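Local coordinates for protein putative aspartate aminotransferase (Thermus thermophilus, PDB 1IUG) that is a pyridoxal 5'-phosphate enzyme of the class-V aminotransferase family that probably transfers amino groups between amino acids such as aspartate and 2-oxo acids, at residues L67-F72 and L95-V100; R77-V82 and V100-D105; P112-V117 and L140-R145. All coordinates share one frame; numbering follows the deposited sequence.

Contact 1: residues L67-F72 and L95-V100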
loop_
_atom_site.group_PDB
_atom_site.type_symbol
_atom_site.label_atom_id
_atom_site.label_comp_id
_atom_site.label_asym_id
_atom_site.label_seq_id
_atom_site.Cartn_x
_atom_site.Cartn_y
_atom_site.Cartn_z
ATOM N N LEU A 67 -5.870 -7.632 10.642
ATOM C CA LEU A 67 -6.572 -8.819 11.116
ATOM C C LEU A 67 -6.587 -8.822 12.640
ATOM O O LEU A 67 -7.643 -8.970 13.254
ATOM C CB LEU A 67 -5.878 -10.084 10.595
ATOM C CG LEU A 67 -6.449 -11.478 10.906
ATOM C CD1 LEU A 67 -5.912 -12.460 9.884
ATOM C CD2 LEU A 67 -6.096 -11.949 12.323
ATOM N N VAL A 68 -5.405 -8.647 13.233
ATOM C CA VAL A 68 -5.236 -8.644 14.684
ATOM C C VAL A 68 -5.994 -7.513 15.380
ATOM O O VAL A 68 -6.716 -7.750 16.350
ATOM C CB VAL A 68 -3.732 -8.582 15.060
ATOM C CG1 VAL A 68 -3.551 -8.452 16.573
ATOM C CG2 VAL A 68 -3.020 -9.827 14.555
ATOM N N LYS A 69 -5.829 -6.295 14.865
ATOM C CA LYS A 69 -6.474 -5.095 15.404
ATOM C C LYS A 69 -8.001 -5.150 15.381
ATOM O O LYS A 69 -8.659 -4.695 16.312
ATOM C CB LYS A 69 -6.068 -3.858 14.589
ATOM C CG LYS A 69 -4.666 -3.308 14.799
ATOM C CD LYS A 69 -4.438 -2.888 16.225
ATOM C CE LYS A 69 -3.049 -2.308 16.442
ATOM N NZ LYS A 69 -2.224 -2.268 15.208
ATOM N N ASN A 70 -8.557 -5.660 14.290
ATOM C CA ASN A 70 -10.001 -5.708 14.132
ATOM C C ASN A 70 -10.750 -6.901 14.711
ATOM O O ASN A 70 -11.976 -6.949 14.632
ATOM C CB ASN A 70 -10.363 -5.524 12.655
ATOM C CG ASN A 70 -10.067 -4.122 12.155
ATOM O OD1 ASN A 70 -10.967 -3.296 12.038
ATOM N ND2 ASN A 70 -8.802 -3.849 11.864
ATOM N N LEU A 71 -10.025 -7.858 15.282
ATOM C CA LEU A 71 -10.656 -9.039 15.870
ATOM C C LEU A 71 -10.371 -9.187 17.355
ATOM O O LEU A 71 -11.034 -9.959 18.041
ATOM C CB LEU A 71 -10.222 -10.310 15.141
ATOM C CG LEU A 71 -10.832 -10.505 13.753
ATOM C CD1 LEU A 71 -10.219 -11.722 13.100
ATOM C CD2 LEU A 71 -12.343 -10.637 13.856
ATOM N N PHE A 72 -9.381 -8.450 17.845
ATOM C CA PHE A 72 -9.006 -8.507 19.248
ATOM C C PHE A 72 -8.904 -7.104 19.841
ATOM O O PHE A 72 -8.302 -6.203 19.247
ATOM C CB PHE A 72 -7.674 -9.248 19.413
ATOM C CG PHE A 72 -7.694 -10.661 18.894
ATOM C CD1 PHE A 72 -7.161 -10.965 17.642
ATOM C CD2 PHE A 72 -8.263 -11.685 19.647
ATOM C CE1 PHE A 72 -7.196 -12.270 17.144
ATOM C CE2 PHE A 72 -8.305 -12.991 19.162
ATOM C CZ PHE A 72 -7.770 -13.285 17.906
ATOM N N LEU A 95 1.726 -7.626 20.384
ATOM C CA LEU A 95 2.206 -6.778 21.468
ATOM C C LEU A 95 1.818 -5.322 21.221
ATOM O O LEU A 95 1.176 -4.697 22.069
ATOM C CB LEU A 95 3.728 -6.882 21.615
ATOM C CG LEU A 95 4.257 -8.120 22.336
ATOM C CD1 LEU A 95 5.779 -8.099 22.349
ATOM C CD2 LEU A 95 3.706 -8.161 23.761
ATOM N N GLU A 96 2.166 -4.805 20.040
ATOM C CA GLU A 96 1.862 -3.418 19.690
ATOM C C GLU A 96 0.354 -3.147 19.697
ATOM O O GLU A 96 -0.081 -2.031 19.976
ATOM C CB GLU A 96 2.482 -3.062 18.331
ATOM C CG GLU A 96 2.511 -1.560 17.998
ATOM C CD GLU A 96 1.187 -1.022 17.482
ATOM O OE1 GLU A 96 0.485 -1.751 16.754
ATOM O OE2 GLU A 96 0.846 0.139 17.798
ATOM N N ALA A 97 -0.440 -4.177 19.414
ATOM C CA ALA A 97 -1.894 -4.041 19.409
ATOM C C ALA A 97 -2.467 -4.010 20.837
ATOM O O ALA A 97 -3.683 -3.953 21.029
ATOM C CB ALA A 97 -2.518 -5.169 18.608
ATOM N N GLY A 98 -1.580 -4.068 21.829
ATOM C CA GLY A 98 -1.996 -4.028 23.222
ATOM C C GLY A 98 -2.659 -5.290 23.748
ATOM O O GLY A 98 -3.626 -5.217 24.512
ATOM N N LEU A 99 -2.127 -6.447 23.361
ATOM C CA LEU A 99 -2.678 -7.727 23.799
ATOM C C LEU A 99 -1.733 -8.445 24.759
ATOM O O LEU A 99 -0.518 -8.217 24.736
ATOM C CB LEU A 99 -2.929 -8.638 22.589
ATOM C CG LEU A 99 -3.816 -8.131 21.449
ATOM C CD1 LEU A 99 -3.888 -9.189 20.359
ATOM C CD2 LEU A 99 -5.202 -7.800 21.962
ATOM N N VAL A 100 -2.298 -9.304 25.606
ATOM C CA VAL A 100 -1.503 -10.093 26.542
ATOM C C VAL A 100 -1.115 -11.334 25.741
ATOM O O VAL A 100 -1.963 -12.166 25.407
ATOM C CB VAL A 100 -2.309 -10.484 27.799
ATOM C CG1 VAL A 100 -1.388 -11.136 28.819
ATOM C CG2 VAL A 100 -2.979 -9.256 28.400
HETATM O O HOH W 1 0.085 -4.199 15.615
HETATM O O HOH W 2 -1.590 0.160 15.505
#
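L99, K69 and A97 bury the most surface where the end of helix 60-71 meets the turn that follows helix 85-96. L99 points toward helix 60-71 and forks there. Its CD1 meets V68 CG1 at 3.9 Å. Its CD2 reaches F72 CB at 3.8 Å. The V68 and L99 side chains run obliquely to each other. V68 turns CG1 to this side because that methyl lies opposite its own backbone N (chi1 175°). V68 CG1 also lies 4.0 Å from A97 CB.

K69 lies over A97. Its chain bends at chi2 (-60°) and again at chi4, which sets NZ, and its methylenes run past the alanine. K69 CE is 3.6 Å from A97 CB and equally near A97 CA. The small A97 side chain lets the lysine pass close to the backbone. Beyond it, K69 NZ forms a salt bridge with E96 OE1 at 3.2 Å, on the syn lone pair of that oxygen. The K69 and E96 side chains cross at about a right angle. Water 1 joins the same two groups, accepting from K69 NZ at 3.0 Å and donating to E96 OE1. E65, one turn earlier, is the stronger ionic partner of K69. E96 also packs on G210 of the second subunit.

G98 leaves the helix with positive phi in a Schellman motif. The chain then turns and brings L99 back to V68 and F72. K69 serves both the apolar and the charged part: its methylenes lie against A97, and its ammonium, in salt bridges with E65 and E96, probably stays protonated.

Contact 2: residues R77-V82 and V100-D105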
loop_
_atom_site.group_PDB
_atom_site.type_symbol
_atom_site.label_atom_id
_atom_site.label_comp_id
_atom_site.label_asym_id
_atom_site.label_seq_id
_atom_site.Cartn_x
_atom_site.Cartn_y
_atom_site.Cartn_z
ATOM N N ARG A 77 -6.452 -11.965 25.876
ATOM C CA ARG A 77 -5.487 -13.066 25.944
ATOM C C ARG A 77 -5.323 -13.793 24.602
ATOM O O ARG A 77 -6.289 -14.345 24.070
ATOM C CB ARG A 77 -5.998 -14.081 26.977
ATOM C CG ARG A 77 -5.347 -14.088 28.355
ATOM C CD ARG A 77 -3.862 -14.410 28.334
ATOM N NE ARG A 77 -3.470 -15.026 29.604
ATOM C CZ ARG A 77 -2.462 -15.882 29.758
ATOM N NH1 ARG A 77 -1.718 -16.238 28.720
ATOM N NH2 ARG A 77 -2.208 -16.400 30.952
ATOM N N VAL A 78 -4.108 -13.810 24.063
ATOM C CA VAL A 78 -3.861 -14.511 22.803
ATOM C C VAL A 78 -2.614 -15.381 22.866
ATOM O O VAL A 78 -1.606 -15.019 23.476
ATOM C CB VAL A 78 -3.754 -13.562 21.574
ATOM C CG1 VAL A 78 -5.070 -12.828 21.351
ATOM C CG2 VAL A 78 -2.593 -12.593 21.739
ATOM N N LEU A 79 -2.705 -16.542 22.234
ATOM C CA LEU A 79 -1.606 -17.490 22.196
ATOM C C LEU A 79 -0.918 -17.392 20.833
ATOM O O LEU A 79 -1.564 -17.529 19.793
ATOM C CB LEU A 79 -2.154 -18.896 22.450
ATOM C CG LEU A 79 -1.219 -20.101 22.445
ATOM C CD1 LEU A 79 -0.045 -19.859 23.370
ATOM C CD2 LEU A 79 -2.007 -21.328 22.879
ATOM N N VAL A 80 0.386 -17.128 20.849
ATOM C CA VAL A 80 1.163 -16.993 19.621
ATOM C C VAL A 80 2.422 -17.859 19.602
ATOM O O VAL A 80 3.412 -17.548 20.272
ATOM C CB VAL A 80 1.597 -15.517 19.384
ATOM C CG1 VAL A 80 2.383 -15.395 18.086
ATOM C CG2 VAL A 80 0.381 -14.597 19.367
ATOM N N PRO A 81 2.383 -18.984 18.868
ATOM C CA PRO A 81 3.537 -19.878 18.768
ATOM C C PRO A 81 4.562 -19.221 17.849
ATOM O O PRO A 81 4.197 -18.624 16.833
ATOM C CB PRO A 81 2.950 -21.125 18.104
ATOM C CG PRO A 81 1.502 -21.068 18.453
ATOM C CD PRO A 81 1.192 -19.613 18.278
ATOM N N VAL A 82 5.837 -19.312 18.209
ATOM C CA VAL A 82 6.891 -18.725 17.399
ATOM C C VAL A 82 7.878 -19.800 16.960
ATOM O O VAL A 82 8.466 -20.499 17.785
ATOM C CB VAL A 82 7.607 -17.583 18.143
ATOM C CG1 VAL A 82 8.742 -17.021 17.290
ATOM C CG2 VAL A 82 6.612 -16.482 18.470
ATOM N N VAL A 100 -2.298 -9.304 25.606
ATOM C CA VAL A 100 -1.503 -10.093 26.542
ATOM C C VAL A 100 -1.115 -11.334 25.741
ATOM O O VAL A 100 -1.963 -12.166 25.407
ATOM C CB VAL A 100 -2.309 -10.484 27.799
ATOM C CG1 VAL A 100 -1.388 -11.136 28.819
ATOM C CG2 VAL A 100 -2.979 -9.256 28.400
ATOM N N VAL A 101 0.177 -11.461 25.454
ATOM C CA VAL A 101 0.657 -12.550 24.622
ATOM C C VAL A 101 1.509 -13.661 25.233
ATOM O O VAL A 101 2.572 -13.404 25.816
ATOM C CB VAL A 101 1.434 -11.967 23.407
ATOM C CG1 VAL A 101 1.741 -13.058 22.392
ATOM C CG2 VAL A 101 0.638 -10.838 22.759
ATOM N N GLU A 102 1.038 -14.900 25.074
ATOM C CA GLU A 102 1.788 -16.067 25.526
ATOM C C GLU A 102 2.585 -16.492 24.303
ATOM O O GLU A 102 2.024 -16.851 23.271
ATOM C CB GLU A 102 0.890 -17.220 25.986
ATOM C CG GLU A 102 1.697 -18.488 26.300
ATOM C CD GLU A 102 0.920 -19.522 27.095
ATOM O OE1 GLU A 102 0.791 -20.670 26.617
ATOM O OE2 GLU A 102 0.459 -19.195 28.209
ATOM N N ARG A 103 3.898 -16.455 24.447
ATOM C CA ARG A 103 4.827 -16.769 23.382
ATOM C C ARG A 103 5.491 -18.131 23.624
ATOM O O ARG A 103 6.232 -18.307 24.593
ATOM C CB ARG A 103 5.831 -15.608 23.345
ATOM C CG ARG A 103 6.748 -15.440 22.152
ATOM C CD ARG A 103 7.690 -16.582 21.921
ATOM N NE ARG A 103 8.775 -16.221 21.002
ATOM C CZ ARG A 103 9.464 -15.080 21.027
ATOM N NH1 ARG A 103 9.201 -14.142 21.931
ATOM N NH2 ARG A 103 10.436 -14.878 20.146
ATOM N N LEU A 104 5.174 -19.103 22.770
ATOM C CA LEU A 104 5.748 -20.443 22.871
ATOM C C LEU A 104 6.802 -20.647 21.781
ATOM O O LEU A 104 6.473 -20.765 20.597
ATOM C CB LEU A 104 4.659 -21.511 22.751
ATOM C CG LEU A 104 3.563 -21.542 23.819
ATOM C CD1 LEU A 104 2.659 -22.741 23.566
ATOM C CD2 LEU A 104 4.172 -21.619 25.218
ATOM N N ASP A 105 8.068 -20.703 22.188
ATOM C CA ASP A 105 9.177 -20.867 21.252
ATOM C C ASP A 105 9.471 -22.279 20.772
ATOM O O ASP A 105 9.480 -23.231 21.551
ATOM C CB ASP A 105 10.464 -20.270 21.828
ATOM C CG ASP A 105 10.469 -18.760 21.795
ATOM O OD1 ASP A 105 10.811 -18.192 20.735
ATOM O OD2 ASP A 105 10.139 -18.142 22.832
#
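V78, V80 and V82 are bonded to V100, E102 and L104 in parallel beta pairing. V78 N donates to V100 O at 3.0 Å, and E102 N returns a bond to V78 O. V80 N donates to E102 O at 2.9 Å. L104 N to V80 O is weak at 3.4 Å. V82 N to L104 O is 2.9 Å, with the donor above the carbonyl plane. The strand axes are 23° from parallel.

Apolar contacts lie on both faces. On the face of V78 and V80, the methyls of V101 part. CG2 goes to V78 CG2, and CG1 to V80 CG2 at 3.7 Å. Y91 and A94 of helix 85-96 pack on V101. On the other face, L79 CD1 lies alongside the E102 chain and meets L104 CD1.

Charged contacts between the strands are looser. R77 NH1 and E102 OE2 form a long salt bridge of 3.7 Å, with the flat groups turned 67° apart. E102 OE2 is hydrogen-bonded to Y122. R103 bends at chi2 (-62°) across V82 and makes a cation-pi contact with Y91. Within its own strand, R103 NE forms a salt bridge with D105 OD1 at 2.8 Å, poorly angled as a hydrogen bond.

Strand 77-82, helix 85-96 and strand 100-105 form a beta-alpha-beta crossover. It ends at an outermost strand of the seven-stranded sheet in the large domain typical of fold-type I pyridoxal phosphate enzymes.

Contact 3: residues P112-V117 and L140-R145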
loop_
_atom_site.group_PDB
_atom_site.type_symbol
_atom_site.label_atom_id
_atom_site.label_comp_id
_atom_site.label_asym_id
_atom_site.label_seq_id
_atom_site.Cartn_x
_atom_site.Cartn_y
_atom_site.Cartn_z
ATOM N N PRO A 112 4.308 -26.179 15.707
ATOM C CA PRO A 112 3.559 -26.462 16.935
ATOM C C PRO A 112 2.809 -27.791 16.905
ATOM O O PRO A 112 2.368 -28.240 15.848
ATOM C CB PRO A 112 2.569 -25.297 17.004
ATOM C CG PRO A 112 3.254 -24.209 16.255
ATOM C CD PRO A 112 3.826 -24.936 15.083
ATOM N N ARG A 113 2.688 -28.417 18.072
ATOM C CA ARG A 113 1.954 -29.676 18.217
ATOM C C ARG A 113 0.548 -29.271 18.666
ATOM O O ARG A 113 0.386 -28.302 19.410
ATOM C CB ARG A 113 2.564 -30.541 19.327
ATOM C CG ARG A 113 4.073 -30.695 19.319
ATOM C CD ARG A 113 4.600 -31.344 18.054
ATOM N NE ARG A 113 6.066 -31.321 18.003
ATOM C CZ ARG A 113 6.872 -31.825 18.937
ATOM N NH1 ARG A 113 6.375 -32.411 20.020
ATOM N NH2 ARG A 113 8.188 -31.724 18.797
ATOM N N PRO A 114 -0.489 -29.996 18.212
ATOM C CA PRO A 114 -1.873 -29.683 18.599
ATOM C C PRO A 114 -2.065 -29.684 20.122
ATOM O O PRO A 114 -2.887 -28.937 20.660
ATOM C CB PRO A 114 -2.665 -30.809 17.942
ATOM C CG PRO A 114 -1.878 -31.075 16.692
ATOM C CD PRO A 114 -0.453 -31.058 17.190
ATOM N N GLU A 115 -1.276 -30.507 20.809
ATOM C CA GLU A 115 -1.346 -30.619 22.262
ATOM C C GLU A 115 -0.780 -29.383 22.959
ATOM O O GLU A 115 -1.144 -29.084 24.096
ATOM C CB GLU A 115 -0.589 -31.862 22.749
ATOM C CG GLU A 115 -0.802 -33.114 21.912
ATOM C CD GLU A 115 0.116 -33.170 20.703
ATOM O OE1 GLU A 115 1.353 -33.144 20.893
ATOM O OE2 GLU A 115 -0.398 -33.245 19.566
ATOM N N ASP A 116 0.104 -28.664 22.273
ATOM C CA ASP A 116 0.715 -27.470 22.846
ATOM C C ASP A 116 -0.222 -26.269 22.901
ATOM O O ASP A 116 -0.069 -25.399 23.759
ATOM C CB ASP A 116 1.985 -27.100 22.078
ATOM C CG ASP A 116 3.054 -28.178 22.149
ATOM O OD1 ASP A 116 2.963 -29.075 23.015
ATOM O OD2 ASP A 116 3.997 -28.126 21.333
ATOM N N VAL A 117 -1.179 -26.214 21.977
ATOM C CA VAL A 117 -2.124 -25.105 21.933
ATOM C C VAL A 117 -3.470 -25.430 22.573
ATOM O O VAL A 117 -4.371 -24.587 22.601
ATOM C CB VAL A 117 -2.341 -24.592 20.487
ATOM C CG1 VAL A 117 -1.016 -24.115 19.902
ATOM C CG2 VAL A 117 -2.966 -25.682 19.611
ATOM N N LEU A 140 -2.480 -26.708 10.170
ATOM C CA LEU A 140 -3.547 -25.776 10.495
ATOM C C LEU A 140 -4.859 -26.351 11.037
ATOM O O LEU A 140 -5.312 -25.937 12.103
ATOM C CB LEU A 140 -3.824 -24.870 9.287
ATOM C CG LEU A 140 -3.936 -23.366 9.533
ATOM C CD1 LEU A 140 -2.702 -22.859 10.257
ATOM C CD2 LEU A 140 -4.092 -22.655 8.204
ATOM N N PRO A 141 -5.480 -27.312 10.323
ATOM C CA PRO A 141 -6.745 -27.890 10.795
ATOM C C PRO A 141 -6.641 -28.531 12.174
ATOM O O PRO A 141 -7.512 -28.333 13.020
ATOM C CB PRO A 141 -7.067 -28.937 9.726
ATOM C CG PRO A 141 -6.396 -28.399 8.501
ATOM C CD PRO A 141 -5.078 -27.938 9.051
ATOM N N ALA A 142 -5.568 -29.289 12.390
ATOM C CA ALA A 142 -5.338 -29.974 13.659
ATOM C C ALA A 142 -5.064 -29.002 14.801
ATOM O O ALA A 142 -5.523 -29.213 15.926
ATOM C CB ALA A 142 -4.194 -30.976 13.525
ATOM N N LEU A 143 -4.316 -27.941 14.513
ATOM C CA LEU A 143 -4.006 -26.941 15.529
ATOM C C LEU A 143 -5.257 -26.161 15.896
ATOM O O LEU A 143 -5.536 -25.938 17.072
ATOM C CB LEU A 143 -2.930 -25.983 15.025
ATOM C CG LEU A 143 -1.537 -26.583 14.843
ATOM C CD1 LEU A 143 -0.634 -25.575 14.167
ATOM C CD2 LEU A 143 -0.975 -26.995 16.192
ATOM N N ALA A 144 -6.029 -25.795 14.878
ATOM C CA ALA A 144 -7.259 -25.030 15.056
ATOM C C ALA A 144 -8.322 -25.718 15.913
ATOM O O ALA A 144 -8.892 -25.085 16.807
ATOM C CB ALA A 144 -7.844 -24.648 13.702
ATOM N N ARG A 145 -8.605 -26.997 15.660
ATOM C CA ARG A 145 -9.632 -27.646 16.467
ATOM C C ARG A 145 -9.194 -28.069 17.866
ATOM O O ARG A 145 -10.025 -28.180 18.764
ATOM C CB ARG A 145 -10.408 -28.742 15.704
ATOM C CG ARG A 145 -9.911 -30.173 15.760
ATOM C CD ARG A 145 -8.524 -30.340 15.198
ATOM N NE ARG A 145 -8.227 -31.751 14.945
ATOM C CZ ARG A 145 -8.626 -32.422 13.868
ATOM N NH1 ARG A 145 -9.346 -31.823 12.926
ATOM N NH2 ARG A 145 -8.281 -33.693 13.722
#
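L143 reaches from helix 140-150 into the bend formed by P112, P114 and V117. At CB the bond does not yet aim at the loop. CG lies opposite the carbonyl carbon of L143 (chi1 -68°), and from there the branches divide. CD1 keeps the chain extended from CA (chi2 172°). CD2 is the branch that does the touching.

L143 CD2 is packed against backbone as much as against side chains. It meets P112 O at 3.6 Å. It also lies 3.7 Å from P114 N, and R113 C is as near. This one methyl therefore sits against the start of the bend, from the P112 carbonyl to the R113-P114 peptide. Ring and branch carbons lie around it. P112 CB is 4.0 Å from L143 CD2, and P114 CG and V117 CG2 are slightly farther. L143 also packs on L127 of strand 124-128.

The neighbours of L143 extend the contact. P114 CG touches A142 CB at 3.9 Å, and P114 CB faces A142 O. V117 stands at about a right angle to L143. Its CG2 sits between its own backbone N and carbonyl carbon, and comes within 3.6 Å of L143 O. The backbones are close here, with P114 CA only 4.6 Å from L143 CA.

Within the loop, D116 N donates to R113 O at 2.9 Å; outside it, D116 OD2 is hydrogen-bonded to Y106 OH. V117 also packs on L79 and L125. Across the contact the chemistry is purely van der Waals. A leucine methyl lies on loop backbone, and proline and valine carbons lie on helix carbonyls, so between these two segments shape complementarity and no directional bond holds the pair.

In the fold
Contact 2 lies between the other two. Its centre is 12 Å from that of contact 1 and 13 Å from that of contact 3. Contacts 1 and 2 share V100 and meet through V78: its CG1 is 3.8 Å from F72 CD2. At the far end of the strands, P81 CB lies 3.6 Å from P112 CG, and L104 CD1 packs on the D116 carbonyl. Through these touches the turn after helix 85-96 and the loop 112-117 pack against strands 77-82 and 100-105. Contacts 1 and 3 do not touch; their nearest atoms are about 10 Å apart. All lie away from K185, which carries the pyridoxal phosphate, and from R322, the predicted substrate-binding residue.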